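Local coordinates for protein kinase A regulatory subunit, putative (Trypanosoma cruzi, PDB 6HYQ), which binds guanosine in two cyclic nucleotide-binding domains and, as a protein kinase A regulatory subunit, probably controls a kinase catalytic subunit, at residues 91-96 with 122-127; 192-197 with 245-250; 207-212 with 226-231. All blocks are in the same frame, centred on the assembly; numbering follows the deposited sequence.

How the interactions relate
Interaction 1 lies in the first cyclic nucleotide-binding domain and interactions 2 and 3 in the second, each with its own guanosine. The centre of interaction 1 is about 43 Å from that of interaction 2, whereas interactions 2 and 3 adjoin in one sheet: Val249 N probably bonds to Glu211 O at 2.7 Å, joining strands 247-250 and 210-215. Interaction 1 is a regular ladder between inner strands, partly open on one face. Interaction 2, more buried, ties an outer strand to an inner one through a bulge and a carboxylate. Interaction 3, partly buried like interaction 1, pairs the other inner and outer strands, with Val210 and Phe227, whose ring nears the base, inward and Glu226 exposed.

Interaction 1: 91-96 with 122-127; sequences ADIIKE and ATVKVC. With GMP (guanosine), chain E.
Strands 91-95 and 123-126 run antiparallel, 153° between their directions, with Asp92 facing Lys125 and Ile94 facing Thr123 as hydrogen-bonded pairs, while Ile93 and Val124 form a non-hydrogen-bonded pair between them. They are the two inner strands of a sheet in the beta roll of the first cyclic nucleotide-binding domain, flanked by strands 71-73 and 98-103. Each hydrogen-bonded pair makes two backbone bonds, the straightest from Asp92 N to Lys125 O (2.9 Å, 166° at the hydrogen).

The two faces of the ladder differ in chemistry. Ala91, Ile93, Val124 and Val126 make the buried one, where Ala91 CB packs on Val124 CG1 at 3.8 Å. The branches of Ile93 divide the work: with CG2 anti to the backbone N, that methyl meets Ala122 CB at 3.5 Å, while CD1 lies 3.9 Å from Val124 CG2. On the other face Ile94 CD1 brushes the aliphatic stem of Lys125 at CD, 4.1 Å away, and Thr123 OG1 hydrogen-bonds with the backbone N of Ala75, just past strand 71-73. Just before strand 123-126, Ala122 N gives a weak hydrogen bond to guanosine O5' at 3.0 Å, and Ile93 CD1 rests 3.4 Å from ribose O4'.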
# COMPACT_ATOMS: atom_id res chain seq x y z
N ALA A 91 10.34 -10.81 11.51
CA ALA A 91 10.09 -10.61 12.93
C ALA A 91 8.59 -10.77 13.20
O ALA A 91 7.75 -10.27 12.46
CB ALA A 91 10.62 -9.24 13.42
N ASP A 92 8.31 -11.51 14.28
CA ASP A 92 6.98 -11.94 14.71
C ASP A 92 6.39 -10.88 15.63
O ASP A 92 7.10 -10.25 16.43
CB ASP A 92 7.03 -13.28 15.47
CG ASP A 92 7.38 -14.46 14.61
OD1 ASP A 92 7.16 -14.42 13.40
OD2 ASP A 92 7.86 -15.47 15.17
N ILE A 93 5.07 -10.73 15.54
CA ILE A 93 4.31 -9.92 16.48
C ILE A 93 3.67 -10.85 17.51
O ILE A 93 2.89 -11.74 17.17
CB ILE A 93 3.22 -9.08 15.75
CG1 ILE A 93 3.83 -8.17 14.66
CG2 ILE A 93 2.39 -8.25 16.80
CD1 ILE A 93 4.77 -7.16 15.10
N ILE A 94 3.92 -10.59 18.78
CA ILE A 94 3.46 -11.50 19.81
C ILE A 94 2.68 -10.66 20.81
O ILE A 94 3.26 -9.77 21.46
CB ILE A 94 4.62 -12.28 20.50
CG1 ILE A 94 5.60 -12.84 19.44
CG2 ILE A 94 4.07 -13.45 21.43
CD1 ILE A 94 6.71 -13.71 19.94
N LYS A 95 1.39 -10.95 20.92
CA LYS A 95 0.47 -10.30 21.85
C LYS A 95 -0.10 -11.32 22.84
O LYS A 95 -1.00 -12.11 22.51
CB LYS A 95 -0.65 -9.62 21.06
CG LYS A 95 -0.20 -8.37 20.35
CD LYS A 95 -1.24 -7.28 20.38
CE LYS A 95 -2.28 -7.53 19.33
NZ LYS A 95 -3.36 -6.54 19.44
N GLU A 96 0.35 -11.25 24.10
CA GLU A 96 -0.07 -12.19 25.15
C GLU A 96 0.38 -13.62 24.84
O GLU A 96 -0.42 -14.52 24.69
CB GLU A 96 -1.59 -12.13 25.36
N ALA A 122 2.70 -4.75 21.52
CA ALA A 122 3.03 -6.11 21.18
C ALA A 122 4.53 -6.26 21.13
O ALA A 122 5.26 -5.30 20.89
CB ALA A 122 2.36 -6.47 19.85
N THR A 123 4.98 -7.46 21.35
CA THR A 123 6.40 -7.77 21.31
C THR A 123 6.84 -8.15 19.89
O THR A 123 6.12 -8.84 19.15
CB THR A 123 6.67 -8.92 22.27
OG1 THR A 123 6.41 -8.47 23.61
CG2 THR A 123 8.11 -9.45 22.13
N VAL A 124 8.04 -7.72 19.52
CA VAL A 124 8.56 -7.92 18.16
C VAL A 124 9.81 -8.75 18.30
O VAL A 124 10.81 -8.30 18.88
CB VAL A 124 8.84 -6.57 17.42
CG1 VAL A 124 9.38 -6.80 16.03
CG2 VAL A 124 7.58 -5.69 17.34
N LYS A 125 9.80 -9.93 17.74
CA LYS A 125 10.86 -10.87 18.02
C LYS A 125 11.42 -11.32 16.69
O LYS A 125 10.71 -11.91 15.87
CB LYS A 125 10.33 -12.03 18.86
CG LYS A 125 11.36 -12.78 19.67
CD LYS A 125 10.71 -13.57 20.82
CE LYS A 125 11.75 -14.31 21.64
NZ LYS A 125 11.17 -15.05 22.80
N VAL A 126 12.70 -11.00 16.47
CA VAL A 126 13.40 -11.45 15.30
C VAL A 126 13.35 -12.97 15.21
O VAL A 126 13.73 -13.68 16.15
CB VAL A 126 14.86 -10.97 15.34
CG1 VAL A 126 15.67 -11.55 14.13
CG2 VAL A 126 14.92 -9.44 15.37
N CYS A 127 12.85 -13.47 14.08
CA CYS A 127 12.77 -14.90 13.81
C CYS A 127 13.65 -15.34 12.63
O CYS A 127 13.44 -16.42 12.08
CB CYS A 127 11.32 -15.32 13.53
SG CYS A 127 10.55 -14.44 12.19
O5' GMP E . 3.28 -3.05 19.14
C5' GMP E . 4.55 -2.93 18.50
C4' GMP E . 4.45 -2.99 16.99
O4' GMP E . 3.89 -4.26 16.58
C3' GMP E . 3.57 -1.94 16.29
O3' GMP E . 4.23 -0.71 16.10
C2' GMP E . 3.17 -2.60 14.99
O2' GMP E . 4.16 -2.41 13.94
C1' GMP E . 3.09 -4.08 15.41
N9 GMP E . 1.74 -4.44 15.80
C8 GMP E . 1.20 -4.17 17.02
N7 GMP E . -0.04 -4.68 17.05
C5 GMP E . -0.21 -5.24 15.85
C6 GMP E . -1.38 -5.98 15.24
O6 GMP E . -2.40 -6.13 15.88
N1 GMP E . -1.23 -6.50 13.91
C2 GMP E . -0.06 -6.31 13.12
N2 GMP E . -0.10 -6.87 11.78
N3 GMP E . 1.05 -5.64 13.69
C4 GMP E . 0.90 -5.10 15.08

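Interaction 2: 192-197 with 245-250; sequences IIHYGE and VADVVA. With GMP (guanosine), chain F.
Val248 O accepts two successive backbone amides, Ile192 N at 2.8 Å and Ile193 N at 2.9 Å. The second bond is the straighter (169° against 133° at the hydrogen) and lies in the carbonyl plane on a lone pair; the first donor is tilted from that plane. Two residues face one, a classic beta bulge, and Val248 N completes the pairing through Ile193 O.

A second doubly held atom is Asp247 OD1. It takes Tyr195 N at 2.7 Å, on its anti side and somewhat out of the carboxylate plane, and accepts from a water that meets the edge of the His194 ring at ND1. Asp247 OD2 is engaged by Arg215 in a salt bridge, so both oxygens of this buried carboxylate have partners.

The bulge lies in the beta roll of the second cyclic nucleotide-binding domain, where outer strand 191-193 pairs with strand 247-250. Val245 N donates to guanosine O5' at 3.3 Å. The Tyr195 ring, CG anti to the backbone N (chi1 180°), turns its edge to Val245 O, with CE1 3.4 Å away. Ile193 and Val248 point the same way, and Val248 CG2 touches Ile193 CD1 (3.6 Å) and ribose O4' (3.6 Å).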
# COMPACT_ATOMS: atom_id res chain seq x y z
N ILE A 192 -10.79 7.39 -16.46
CA ILE A 192 -10.04 6.93 -15.29
C ILE A 192 -8.79 6.19 -15.74
O ILE A 192 -7.69 6.38 -15.19
CB ILE A 192 -10.94 6.00 -14.41
CG1 ILE A 192 -12.15 6.78 -13.98
CG2 ILE A 192 -10.21 5.37 -13.26
CD1 ILE A 192 -13.17 6.02 -13.17
N ILE A 193 -8.95 5.33 -16.72
CA ILE A 193 -7.84 4.57 -17.23
C ILE A 193 -7.92 4.58 -18.76
O ILE A 193 -9.03 4.46 -19.32
CB ILE A 193 -7.86 3.12 -16.73
CG1 ILE A 193 -7.62 3.02 -15.23
CG2 ILE A 193 -6.79 2.34 -17.44
CD1 ILE A 193 -8.13 1.71 -14.74
N HIS A 194 -6.78 4.72 -19.40
CA HIS A 194 -6.73 4.65 -20.84
C HIS A 194 -6.20 3.29 -21.33
O HIS A 194 -5.20 2.76 -20.81
CB HIS A 194 -5.85 5.77 -21.47
CG HIS A 194 -6.51 7.11 -21.51
ND1 HIS A 194 -7.50 7.40 -22.43
CD2 HIS A 194 -6.36 8.24 -20.75
CE1 HIS A 194 -7.90 8.65 -22.26
NE2 HIS A 194 -7.23 9.18 -21.25
N TYR A 195 -6.84 2.76 -22.35
CA TYR A 195 -6.35 1.58 -23.00
C TYR A 195 -4.90 1.71 -23.42
O TYR A 195 -4.48 2.75 -23.93
CB TYR A 195 -7.16 1.28 -24.26
CG TYR A 195 -6.70 0.07 -24.99
CD1 TYR A 195 -7.19 -1.18 -24.68
CD2 TYR A 195 -5.75 0.18 -26.02
CE1 TYR A 195 -6.76 -2.33 -25.42
CE2 TYR A 195 -5.33 -0.94 -26.72
CZ TYR A 195 -5.83 -2.17 -26.41
OH TYR A 195 -5.37 -3.23 -27.10
N GLY A 196 -4.16 0.60 -23.30
CA GLY A 196 -2.79 0.51 -23.83
C GLY A 196 -1.73 1.30 -23.06
O GLY A 196 -0.71 1.67 -23.65
N GLU A 197 -1.97 1.60 -21.78
CA GLU A 197 -1.04 2.40 -20.95
C GLU A 197 -0.56 1.57 -19.79
O GLU A 197 -1.10 0.47 -19.49
CB GLU A 197 -1.71 3.69 -20.46
N VAL A 245 -5.61 -3.19 -20.83
CA VAL A 245 -6.30 -3.88 -21.88
C VAL A 245 -7.73 -3.34 -22.07
O VAL A 245 -8.49 -3.87 -22.90
CB VAL A 245 -6.35 -5.36 -21.50
CG1 VAL A 245 -4.97 -5.91 -21.29
CG2 VAL A 245 -7.10 -5.48 -20.25
N ALA A 246 -8.09 -2.28 -21.32
CA ALA A 246 -9.38 -1.60 -21.47
C ALA A 246 -9.28 -0.16 -21.04
O ALA A 246 -8.37 0.20 -20.26
CB ALA A 246 -10.47 -2.26 -20.60
N ASP A 247 -10.16 0.66 -21.58
CA ASP A 247 -10.47 1.97 -21.02
C ASP A 247 -11.43 1.77 -19.86
O ASP A 247 -12.31 0.91 -19.93
CB ASP A 247 -11.17 2.95 -21.98
CG ASP A 247 -10.45 3.15 -23.34
OD1 ASP A 247 -9.24 3.44 -23.42
OD2 ASP A 247 -11.16 3.13 -24.36
N VAL A 248 -11.30 2.64 -18.84
CA VAL A 248 -12.30 2.76 -17.81
C VAL A 248 -12.67 4.20 -17.79
O VAL A 248 -11.76 5.06 -17.57
CB VAL A 248 -11.83 2.31 -16.43
CG1 VAL A 248 -13.11 2.39 -15.38
CG2 VAL A 248 -11.25 0.91 -16.44
N VAL A 249 -13.95 4.47 -18.02
CA VAL A 249 -14.45 5.83 -18.15
C VAL A 249 -15.63 6.07 -17.16
O VAL A 249 -16.58 5.28 -17.07
CB VAL A 249 -14.91 6.15 -19.57
CG1 VAL A 249 -15.11 7.54 -19.65
CG2 VAL A 249 -13.82 5.80 -20.65
N ALA A 250 -15.63 7.25 -16.52
CA ALA A 250 -16.73 7.62 -15.64
C ALA A 250 -18.00 7.84 -16.47
O ALA A 250 -17.96 8.53 -17.50
CB ALA A 250 -16.39 8.90 -14.85
O5' GMP F . -7.53 -3.14 -18.15
C5' GMP F . -7.91 -1.96 -17.43
C4' GMP F . -8.84 -2.30 -16.29
O4' GMP F . -10.15 -2.54 -16.82
C3' GMP F . -8.53 -3.56 -15.49
O3' GMP F . -7.51 -3.38 -14.52
C2' GMP F . -9.89 -3.88 -14.89
O2' GMP F . -10.10 -3.03 -13.75
C1' GMP F . -10.83 -3.45 -16.04
N9 GMP F . -11.17 -4.56 -16.91
C8 GMP F . -10.35 -5.01 -17.91
N7 GMP F . -10.90 -6.09 -18.50
C5 GMP F . -12.01 -6.33 -17.80
C6 GMP F . -13.06 -7.41 -17.95
O6 GMP F . -12.97 -8.28 -18.81
N1 GMP F . -14.17 -7.38 -17.07
C2 GMP F . -14.33 -6.40 -16.04
N2 GMP F . -15.48 -6.41 -15.12
N3 GMP F . -13.32 -5.42 -15.92
C4 GMP F . -12.18 -5.38 -16.84
O HOH W 1 -7.92 5.60 -24.41

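Interaction 3: 207-212 with 226-231; sequences EGTVEV and EFTQGD. With GMP (guanosine), chain F.
The Phe227 ring is met obliquely by Val212, whose CG2 methyl lies 3.9 Å from CD2. The ring is inclined about 44° to the plane of the guanine, with its far end directed at the base's N2 and N3 corner; Phe227 CE2 comes within 3.7 Å of N3. Val212 takes a different approach to the same base: its other methyl, CG1, sits over one purine face, 3.5 Å from N9. Lys283, Tyr284 and, from strand 201-205, Ile205 also touch the Phe227 side chain.

These residues belong to the beta hairpin of strands 210-215 and 221-227, part of the beta roll of the second cyclic nucleotide-binding domain. At its open end Val210 and Phe227 form an antiparallel hydrogen-bonded pair, with Val210 N to Phe227 O at 2.8 Å and Phe227 N to Val210 O at 2.7 Å. Their side chains share the buried face. Val210 chi1 of -47° puts CG2 in the crowded position between the backbone N and the carbonyl carbon, and from there the methyl packs 3.5 Å from Phe227 CB.

On the opposite face Glu211 and Glu226 lie as a non-hydrogen-bonded pair. Lys223 forms a salt bridge with Glu226 OE1 and a long, weak ion pair with Glu211 OE2, and so probably eases the like charges. The stem of Glu226 also crosses Thr209, whose CG2 methyl contacts OE2.

Beyond the ladder a side-chain-to-backbone bond continues the contact: Thr228 OG1 donates to Gly208 O at 3.1 Å, reaching the carbonyl from outside its plane. Thr228 then opens a type II turn, closed by the backbone bond from Asp231 N to Thr228 O and reinforced by Thr228 N donating almost linearly (174°) to the anti lone pair of Asp231 OD2 at 2.7 Å.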
# COMPACT_ATOMS: atom_id res chain seq x y z
N GLU A 207 -18.41 6.40 -4.90
CA GLU A 207 -19.64 6.91 -5.44
C GLU A 207 -19.50 7.05 -6.96
O GLU A 207 -18.45 7.44 -7.49
CB GLU A 207 -20.01 8.23 -4.70
CG GLU A 207 -21.49 8.69 -4.79
CD GLU A 207 -21.84 9.76 -3.75
OE1 GLU A 207 -21.26 9.74 -2.64
OE2 GLU A 207 -22.69 10.64 -4.03
N GLY A 208 -20.63 6.73 -7.65
CA GLY A 208 -20.77 6.94 -9.08
C GLY A 208 -20.67 5.58 -9.75
O GLY A 208 -20.65 4.55 -9.08
N THR A 209 -20.62 5.60 -11.09
CA THR A 209 -20.61 4.41 -11.93
C THR A 209 -19.56 4.56 -13.02
O THR A 209 -19.24 5.69 -13.44
CB THR A 209 -22.01 4.17 -12.51
OG1 THR A 209 -22.90 3.89 -11.43
CG2 THR A 209 -22.02 2.99 -13.66
N VAL A 210 -18.95 3.46 -13.41
CA VAL A 210 -17.98 3.52 -14.51
C VAL A 210 -18.27 2.46 -15.55
O VAL A 210 -18.83 1.40 -15.25
CB VAL A 210 -16.53 3.35 -14.03
CG1 VAL A 210 -16.33 4.23 -12.83
CG2 VAL A 210 -16.30 1.93 -13.66
N GLU A 211 -17.78 2.73 -16.76
CA GLU A 211 -17.79 1.77 -17.86
C GLU A 211 -16.35 1.43 -18.26
O GLU A 211 -15.46 2.28 -18.32
CB GLU A 211 -18.52 2.30 -19.12
CG GLU A 211 -17.90 3.53 -19.69
CD GLU A 211 -18.67 4.14 -20.84
OE1 GLU A 211 -18.42 5.34 -21.13
OE2 GLU A 211 -19.53 3.45 -21.44
N VAL A 212 -16.19 0.12 -18.54
CA VAL A 212 -14.96 -0.54 -18.97
C VAL A 212 -15.13 -0.74 -20.48
O VAL A 212 -16.08 -1.41 -20.90
CB VAL A 212 -14.77 -1.86 -18.24
CG1 VAL A 212 -13.47 -2.55 -18.66
CG2 VAL A 212 -14.86 -1.62 -16.68
N GLU A 226 -20.24 -2.42 -16.61
CA GLU A 226 -20.16 -1.25 -15.76
C GLU A 226 -19.71 -1.65 -14.36
O GLU A 226 -19.81 -2.80 -13.95
CB GLU A 226 -21.51 -0.54 -15.65
CG GLU A 226 -22.01 0.07 -16.93
CD GLU A 226 -23.17 1.00 -16.73
OE1 GLU A 226 -23.37 1.92 -17.55
OE2 GLU A 226 -23.88 0.85 -15.73
N PHE A 227 -19.27 -0.67 -13.58
CA PHE A 227 -18.88 -0.92 -12.20
C PHE A 227 -19.42 0.19 -11.35
O PHE A 227 -19.63 1.28 -11.85
CB PHE A 227 -17.38 -0.98 -12.02
CG PHE A 227 -16.82 -2.32 -12.25
CD1 PHE A 227 -17.39 -3.42 -11.66
CD2 PHE A 227 -15.68 -2.50 -13.00
CE1 PHE A 227 -16.86 -4.65 -11.84
CE2 PHE A 227 -15.14 -3.72 -13.15
CZ PHE A 227 -15.72 -4.78 -12.59
N THR A 228 -19.59 -0.06 -10.06
CA THR A 228 -20.15 0.96 -9.20
C THR A 228 -19.56 0.83 -7.77
O THR A 228 -18.50 0.23 -7.56
CB THR A 228 -21.69 0.84 -9.31
OG1 THR A 228 -22.30 1.91 -8.62
CG2 THR A 228 -22.15 -0.45 -8.77
N GLN A 229 -20.25 1.39 -6.77
CA GLN A 229 -19.75 1.50 -5.39
C GLN A 229 -19.26 0.17 -4.82
O GLN A 229 -19.92 -0.85 -4.95
CB GLN A 229 -20.88 2.08 -4.51
CG GLN A 229 -20.68 2.05 -3.04
CD GLN A 229 -22.02 2.41 -2.36
OE1 GLN A 229 -22.53 3.55 -2.50
NE2 GLN A 229 -22.63 1.41 -1.62
N GLY A 230 -18.10 0.18 -4.23
CA GLY A 230 -17.54 -1.03 -3.70
C GLY A 230 -16.74 -1.88 -4.69
O GLY A 230 -15.94 -2.71 -4.26
N ASP A 231 -16.94 -1.69 -6.02
CA ASP A 231 -16.10 -2.36 -7.02
C ASP A 231 -14.71 -1.74 -7.10
O ASP A 231 -14.48 -0.58 -6.77
CB ASP A 231 -16.71 -2.30 -8.44
CG ASP A 231 -18.05 -3.13 -8.55
OD1 ASP A 231 -18.05 -4.32 -8.10
OD2 ASP A 231 -19.07 -2.50 -9.12
O5' GMP F . -7.53 -3.14 -18.15
C5' GMP F . -7.91 -1.96 -17.43
C4' GMP F . -8.84 -2.30 -16.29
O4' GMP F . -10.15 -2.54 -16.82
C3' GMP F . -8.53 -3.56 -15.49
O3' GMP F . -7.51 -3.38 -14.52
C2' GMP F . -9.89 -3.88 -14.89
O2' GMP F . -10.10 -3.03 -13.75
C1' GMP F . -10.83 -3.45 -16.04
N9 GMP F . -11.17 -4.56 -16.91
C8 GMP F . -10.35 -5.01 -17.91
N7 GMP F . -10.90 -6.09 -18.50
C5 GMP F . -12.01 -6.33 -17.80
C6 GMP F . -13.06 -7.41 -17.95
O6 GMP F . -12.97 -8.28 -18.81
N1 GMP F . -14.17 -7.38 -17.07
C2 GMP F . -14.33 -6.40 -16.04
N2 GMP F . -15.48 -6.41 -15.12
N3 GMP F . -13.32 -5.42 -15.92
C4 GMP F . -12.18 -5.38 -16.84